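PDB 2OZH: N-acetyltransferase domain-containing protein from Xanthomonas campestris pv. campestris, which probably transfers an acyl group, most likely acetyl from acetyl-coenzyme A as in other GNAT-family enzymes, to an acceptor that is not known. Local coordinates for residues I16-H20 against I33-Q39; V5-N11 against L46-V52. All coordinates share one frame; numbering follows the deposited sequence.

Interaction 1 (I16-H20 against I33-Q39)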
loop_
_atom_site.group_PDB
_atom_site.type_symbol
_atom_site.label_atom_id
_atom_site.label_comp_id
_atom_site.label_asym_id
_atom_site.label_seq_id
_atom_site.Cartn_x
_atom_site.Cartn_y
_atom_site.Cartn_z
ATOM N N ILE A 16 7.622 -20.714 -0.993
ATOM C CA ILE A 16 7.353 -19.927 0.195
ATOM C C ILE A 16 8.461 -20.112 1.211
ATOM O O ILE A 16 8.855 -19.145 1.867
ATOM C CB ILE A 16 5.958 -20.280 0.801
ATOM C CG1 ILE A 16 4.834 -20.125 -0.237
ATOM C CG2 ILE A 16 5.699 -19.454 2.038
ATOM C CD1 ILE A 16 4.604 -18.731 -0.743
ATOM N N GLY A 17 8.972 -21.328 1.364
ATOM C CA GLY A 17 10.041 -21.551 2.333
ATOM C C GLY A 17 11.280 -20.781 1.978
ATOM O O GLY A 17 11.952 -20.219 2.853
ATOM N N LEU A 18 11.650 -20.779 0.699
ATOM C CA LEU A 18 12.797 -19.974 0.273
ATOM C C LEU A 18 12.587 -18.495 0.576
ATOM O O LEU A 18 13.516 -17.800 1.022
ATOM C CB LEU A 18 13.036 -20.156 -1.236
ATOM C CG LEU A 18 14.096 -19.246 -1.856
ATOM C CD1 LEU A 18 15.481 -19.634 -1.483
ATOM C CD2 LEU A 18 13.923 -19.160 -3.365
ATOM N N ILE A 19 11.400 -17.977 0.275
ATOM C CA ILE A 19 11.127 -16.587 0.493
ATOM C C ILE A 19 11.197 -16.289 1.984
ATOM O O ILE A 19 11.745 -15.278 2.400
ATOM C CB ILE A 19 9.746 -16.207 -0.100
ATOM C CG1 ILE A 19 9.747 -16.336 -1.613
ATOM C CG2 ILE A 19 9.338 -14.802 0.334
ATOM C CD1 ILE A 19 8.336 -16.403 -2.171
ATOM N N HIS A 20 10.563 -17.114 2.797
ATOM C CA HIS A 20 10.603 -16.951 4.235
ATOM C C HIS A 20 12.025 -16.945 4.772
ATOM O O HIS A 20 12.407 -16.054 5.542
ATOM C CB HIS A 20 9.790 -18.065 4.896
ATOM C CG HIS A 20 9.858 -18.100 6.390
ATOM N ND1 HIS A 20 9.867 -19.297 7.074
ATOM C CD2 HIS A 20 9.917 -17.117 7.316
ATOM C CE1 HIS A 20 9.953 -19.033 8.375
ATOM N NE2 HIS A 20 9.949 -17.720 8.552
ATOM N N ILE A 33 10.908 -12.385 10.382
ATOM C CA ILE A 33 9.478 -12.405 10.038
ATOM C C ILE A 33 8.930 -13.841 10.166
ATOM O O ILE A 33 9.568 -14.803 9.688
ATOM C CB ILE A 33 9.217 -11.841 8.623
ATOM C CG1 ILE A 33 7.703 -11.680 8.387
ATOM C CG2 ILE A 33 9.881 -12.674 7.520
ATOM C CD1 ILE A 33 7.346 -10.908 7.160
ATOM N N PRO A 34 7.772 -14.014 10.833
ATOM C CA PRO A 34 7.199 -15.369 10.883
ATOM C C PRO A 34 6.665 -15.880 9.570
ATOM O O PRO A 34 6.202 -15.118 8.735
ATOM C CB PRO A 34 6.048 -15.253 11.897
ATOM C CG PRO A 34 6.337 -13.974 12.652
ATOM C CD PRO A 34 7.024 -13.061 11.690
ATOM N N LEU A 35 6.748 -17.196 9.385
ATOM C CA LEU A 35 6.214 -17.866 8.208
ATOM C C LEU A 35 4.763 -17.502 7.945
ATOM O O LEU A 35 4.381 -17.256 6.830
ATOM C CB LEU A 35 6.362 -19.374 8.351
ATOM C CG LEU A 35 5.769 -20.218 7.227
ATOM C CD1 LEU A 35 6.368 -19.868 5.866
ATOM C CD2 LEU A 35 5.972 -21.685 7.498
ATOM N N ALA A 36 3.953 -17.471 8.993
ATOM C CA ALA A 36 2.529 -17.221 8.801
ATOM C C ALA A 36 2.306 -15.847 8.243
ATOM O O ALA A 36 1.358 -15.637 7.458
ATOM C CB ALA A 36 1.775 -17.390 10.124
ATOM N N LEU A 37 3.151 -14.877 8.589
ATOM C CA LEU A 37 3.020 -13.533 8.054
ATOM C C LEU A 37 3.483 -13.483 6.620
ATOM O O LEU A 37 2.937 -12.752 5.797
ATOM C CB LEU A 37 3.768 -12.470 8.870
ATOM C CG LEU A 37 3.171 -12.071 10.183
ATOM C CD1 LEU A 37 3.891 -10.816 10.682
ATOM C CD2 LEU A 37 1.643 -11.817 10.045
ATOM N N VAL A 38 4.555 -14.209 6.297
ATOM C CA VAL A 38 4.998 -14.299 4.895
ATOM C C VAL A 38 3.866 -14.844 4.046
ATOM O O VAL A 38 3.567 -14.291 2.991
ATOM C CB VAL A 38 6.274 -15.180 4.781
ATOM C CG1 VAL A 38 6.631 -15.419 3.321
ATOM C CG2 VAL A 38 7.436 -14.508 5.494
ATOM N N GLN A 39 3.249 -15.931 4.479
ATOM C CA GLN A 39 2.189 -16.535 3.709
ATOM C C GLN A 39 1.007 -15.596 3.556
ATOM O O GLN A 39 0.491 -15.432 2.437
ATOM C CB GLN A 39 1.717 -17.841 4.324
ATOM C CG GLN A 39 0.697 -18.567 3.430
ATOM C CD GLN A 39 1.290 -19.175 2.186
ATOM O OE1 GLN A 39 2.112 -20.096 2.281
ATOM N NE2 GLN A 39 0.877 -18.707 1.025
#
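Ile-16 meets the second helix with its CG2 branch, which lies 3.9 Å from Leu-35 CD1 and 3.7 Å from Gln-39 OE1; the Ile-16 side chain crosses those of Leu-35 and Gln-39 at about a right angle. Gln-39 is bent at chi2, which lays its amide beside the isoleucine, while its NE2 is hydrogen-bonded to Asp-43 one turn further along. One turn on from Ile-16, Ile-19 adds a buried apolar touch, CG2 to Val-38 CG1 at 4.1 Å, and also packs on Phe-59 of strand 55-64. His-20 has the largest share of the interface. With CG anti to the backbone N (chi1 174°), its ring extends over the start of helix 35-43, and Leu-35 CB makes a CH-pi contact over one face, 3.8 Å from the ring centroid. At the edge, in the ring plane, His-20 NE2 gives a weak, strongly bent hydrogen bond (3.2 Å, 123°) to Ile-33 O, just before Pro-34 at the N-cap. The axes of the short segments 16-20 and 35-39 come within 9.9 Å at 115°; two consecutive helices between the first and second strands are the topology of the GNAT fold.

Interaction 2 (V5-N11 against L46-V52)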
loop_
_atom_site.group_PDB
_atom_site.type_symbol
_atom_site.label_atom_id
_atom_site.label_comp_id
_atom_site.label_asym_id
_atom_site.label_seq_id
_atom_site.Cartn_x
_atom_site.Cartn_y
_atom_site.Cartn_z
ATOM N N VAL A 5 15.115 -16.347 -17.833
ATOM C CA VAL A 5 14.383 -16.405 -16.547
ATOM C C VAL A 5 12.904 -16.357 -16.787
ATOM O O VAL A 5 12.408 -15.571 -17.589
ATOM C CB VAL A 5 14.826 -15.271 -15.569
ATOM C CG1 VAL A 5 14.523 -13.883 -16.168
ATOM C CG2 VAL A 5 14.232 -15.396 -14.197
ATOM N N HIS A 6 12.157 -17.154 -16.030
ATOM C CA HIS A 6 10.725 -17.121 -16.139
ATOM C C HIS A 6 10.172 -16.201 -15.067
ATOM O O HIS A 6 10.529 -16.338 -13.889
ATOM C CB HIS A 6 10.152 -18.511 -15.855
ATOM C CG HIS A 6 10.618 -19.566 -16.784
ATOM N ND1 HIS A 6 10.191 -19.641 -18.092
ATOM C CD2 HIS A 6 11.460 -20.604 -16.599
ATOM C CE1 HIS A 6 10.761 -20.687 -18.665
ATOM N NE2 HIS A 6 11.544 -21.282 -17.785
ATOM N N VAL A 7 9.262 -15.280 -15.426
ATOM C CA VAL A 7 8.643 -14.377 -14.480
ATOM C C VAL A 7 7.177 -14.737 -14.410
ATOM O O VAL A 7 6.500 -14.846 -15.449
ATOM C CB VAL A 7 8.809 -12.882 -14.874
ATOM C CG1 VAL A 7 8.124 -12.012 -13.849
ATOM C CG2 VAL A 7 10.320 -12.542 -14.932
ATOM N N SER A 8 6.681 -14.984 -13.204
ATOM C CA SER A 8 5.290 -15.325 -12.998
ATOM C C SER A 8 4.666 -14.513 -11.894
ATOM O O SER A 8 5.351 -14.103 -10.944
ATOM C CB SER A 8 5.179 -16.789 -12.617
ATOM O OG SER A 8 3.809 -17.195 -12.429
ATOM N N THR A 9 3.356 -14.283 -12.021
ATOM C CA THR A 9 2.569 -13.730 -10.943
ATOM C C THR A 9 1.602 -14.746 -10.326
ATOM O O THR A 9 0.732 -14.385 -9.543
ATOM C CB THR A 9 1.771 -12.488 -11.371
ATOM O OG1 THR A 9 0.986 -12.826 -12.523
ATOM C CG2 THR A 9 2.709 -11.351 -11.685
ATOM N N ASP A 10 1.782 -16.030 -10.643
ATOM C CA ASP A 10 0.990 -17.106 -10.068
ATOM C C ASP A 10 1.596 -17.547 -8.739
ATOM O O ASP A 10 2.657 -18.194 -8.728
ATOM C CB ASP A 10 0.943 -18.256 -11.074
ATOM C CG ASP A 10 0.080 -19.408 -10.610
ATOM O OD1 ASP A 10 -0.261 -19.542 -9.425
ATOM O OD2 ASP A 10 -0.235 -20.239 -11.498
ATOM N N ASN A 11 0.932 -17.216 -7.627
ATOM C CA ASN A 11 1.486 -17.511 -6.333
ATOM C C ASN A 11 1.719 -18.983 -6.095
ATOM O O ASN A 11 2.562 -19.336 -5.243
ATOM C CB ASN A 11 0.601 -16.980 -5.220
ATOM C CG ASN A 11 0.646 -15.459 -5.065
ATOM O OD1 ASN A 11 1.380 -14.760 -5.746
ATOM N ND2 ASN A 11 -0.127 -14.973 -4.108
ATOM N N LEU A 46 0.253 -8.834 -4.996
ATOM C CA LEU A 46 0.612 -9.217 -6.346
ATOM C C LEU A 46 2.101 -9.487 -6.350
ATOM O O LEU A 46 2.929 -8.606 -6.158
ATOM C CB LEU A 46 0.264 -8.121 -7.351
ATOM C CG LEU A 46 0.612 -8.404 -8.812
ATOM C CD1 LEU A 46 -0.094 -9.613 -9.335
ATOM C CD2 LEU A 46 0.231 -7.192 -9.665
ATOM N N CYS A 47 2.443 -10.767 -6.458
ATOM C CA CYS A 47 3.808 -11.223 -6.286
ATOM C C CYS A 47 4.401 -11.624 -7.620
ATOM O O CYS A 47 3.713 -12.198 -8.474
ATOM C CB CYS A 47 3.888 -12.415 -5.344
ATOM S SG CYS A 47 3.265 -12.089 -3.682
ATOM N N PHE A 48 5.683 -11.311 -7.783
ATOM C CA PHE A 48 6.454 -11.607 -9.007
ATOM C C PHE A 48 7.572 -12.560 -8.605
ATOM O O PHE A 48 8.469 -12.198 -7.843
ATOM C CB PHE A 48 7.036 -10.313 -9.600
ATOM C CG PHE A 48 5.968 -9.360 -10.065
ATOM C CD1 PHE A 48 5.266 -8.598 -9.163
ATOM C CD2 PHE A 48 5.641 -9.235 -11.417
ATOM C CE1 PHE A 48 4.260 -7.744 -9.590
ATOM C CE2 PHE A 48 4.638 -8.401 -11.841
ATOM C CZ PHE A 48 3.949 -7.653 -10.930
ATOM N N GLY A 49 7.518 -13.767 -9.129
ATOM C CA GLY A 49 8.592 -14.718 -8.902
ATOM C C GLY A 49 9.415 -14.879 -10.147
ATOM O O GLY A 49 8.885 -14.895 -11.250
ATOM N N GLY A 50 10.721 -15.022 -9.986
ATOM C CA GLY A 50 11.603 -15.361 -11.074
ATOM C C GLY A 50 12.194 -16.748 -10.850
ATOM O O GLY A 50 12.574 -17.076 -9.731
ATOM N N PHE A 51 12.181 -17.531 -11.915
ATOM C CA PHE A 51 12.530 -18.949 -11.834
ATOM C C PHE A 51 13.495 -19.336 -12.936
ATOM O O PHE A 51 13.339 -18.886 -14.082
ATOM C CB PHE A 51 11.274 -19.816 -11.973
ATOM C CG PHE A 51 10.201 -19.497 -10.957
ATOM C CD1 PHE A 51 9.309 -18.474 -11.187
ATOM C CD2 PHE A 51 10.102 -20.202 -9.766
ATOM C CE1 PHE A 51 8.344 -18.162 -10.285
ATOM C CE2 PHE A 51 9.150 -19.891 -8.842
ATOM C CZ PHE A 51 8.267 -18.901 -9.085
ATOM N N VAL A 52 14.440 -20.195 -12.590
ATOM C CA VAL A 52 15.362 -20.774 -13.562
ATOM C C VAL A 52 15.488 -22.264 -13.259
ATOM O O VAL A 52 15.806 -22.642 -12.154
ATOM C CB VAL A 52 16.752 -20.100 -13.488
ATOM C CG1 VAL A 52 17.732 -20.770 -14.475
ATOM C CG2 VAL A 52 16.637 -18.610 -13.751
HETATM O O HOH W 1 0.482 -12.759 -7.350
HETATM O O HOH W 2 3.574 -14.934 -7.772
#
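Four backbone hydrogen bonds join His-6 to Phe-51 and Ser-8 to Gly-49, two in each pair, in an antiparallel ladder. His-6 N to Phe-51 O is almost straight (2.9 Å, 176° at the hydrogen), and Phe-51 N to His-6 O is more bent, 147°. Between these pairs Val-7 faces Gly-50 as a non-hydrogen-bonded pair, where the Gly-50 CA approaches His-6 O to 3.2 Å in a CA-H...O contact. Packing is tight on the face of Val-7 and Phe-48, which helix 86-96 covers through Leu-90 and Val-94. Here Thr-9 lies alongside Phe-48; with CG2 anti to the carbonyl carbon, the methyl sits over one ring face, 3.8 Å from the centroid, while Val-7 CG1 comes to the ring edge. On the other face the Phe-51 ring passes Ser-8 CB at 4.2 Å, with Leu-13 packed on both; the His-6 side chain is the exposed part. Past the Ser-8 and Gly-49 pair the ladder gives way to water. Ser-8 OG accepts from Asp-10 N (2.9 Å), an ST turn at the point where the pairing ends, and two waters bridge the segments. Water 1 accepts from Cys-47 N (2.9 Å) and also bonds Thr-9 O and Asn-11 OD1; water 2 links Asn-11 OD1 to Cys-47 O (2.8 Å). Direct backbone pairing thus joins strand 6-8 to 46-52, whereas water-mediated bonds serve Cys-47 N and O where the pairing stops.

How the interactions relate
From the N terminus, the segment 5-11, with strand 6-8, forms the first half of interaction 2, and the chain then enters helix 16-26, whose first residues, 16-20, are half of interaction 1. Twelve residues, the first six still helix, separate 16-20 from 33-39, which closes the inner loop. Helix 35-43 runs on to strand 46-52, which returns beside strand 6-8 and closes the outer loop of 34 residues. Interaction 1 is therefore nested inside interaction 2, without crossing. Their centres lie 16 Å apart and their nearest atoms about 5 Å, so they do not touch. One contact joins the two helices to each other; the other places one of the two outermost strands of the chain's sheet beside its neighbour, tying both ends of the helical excursion to the sheet.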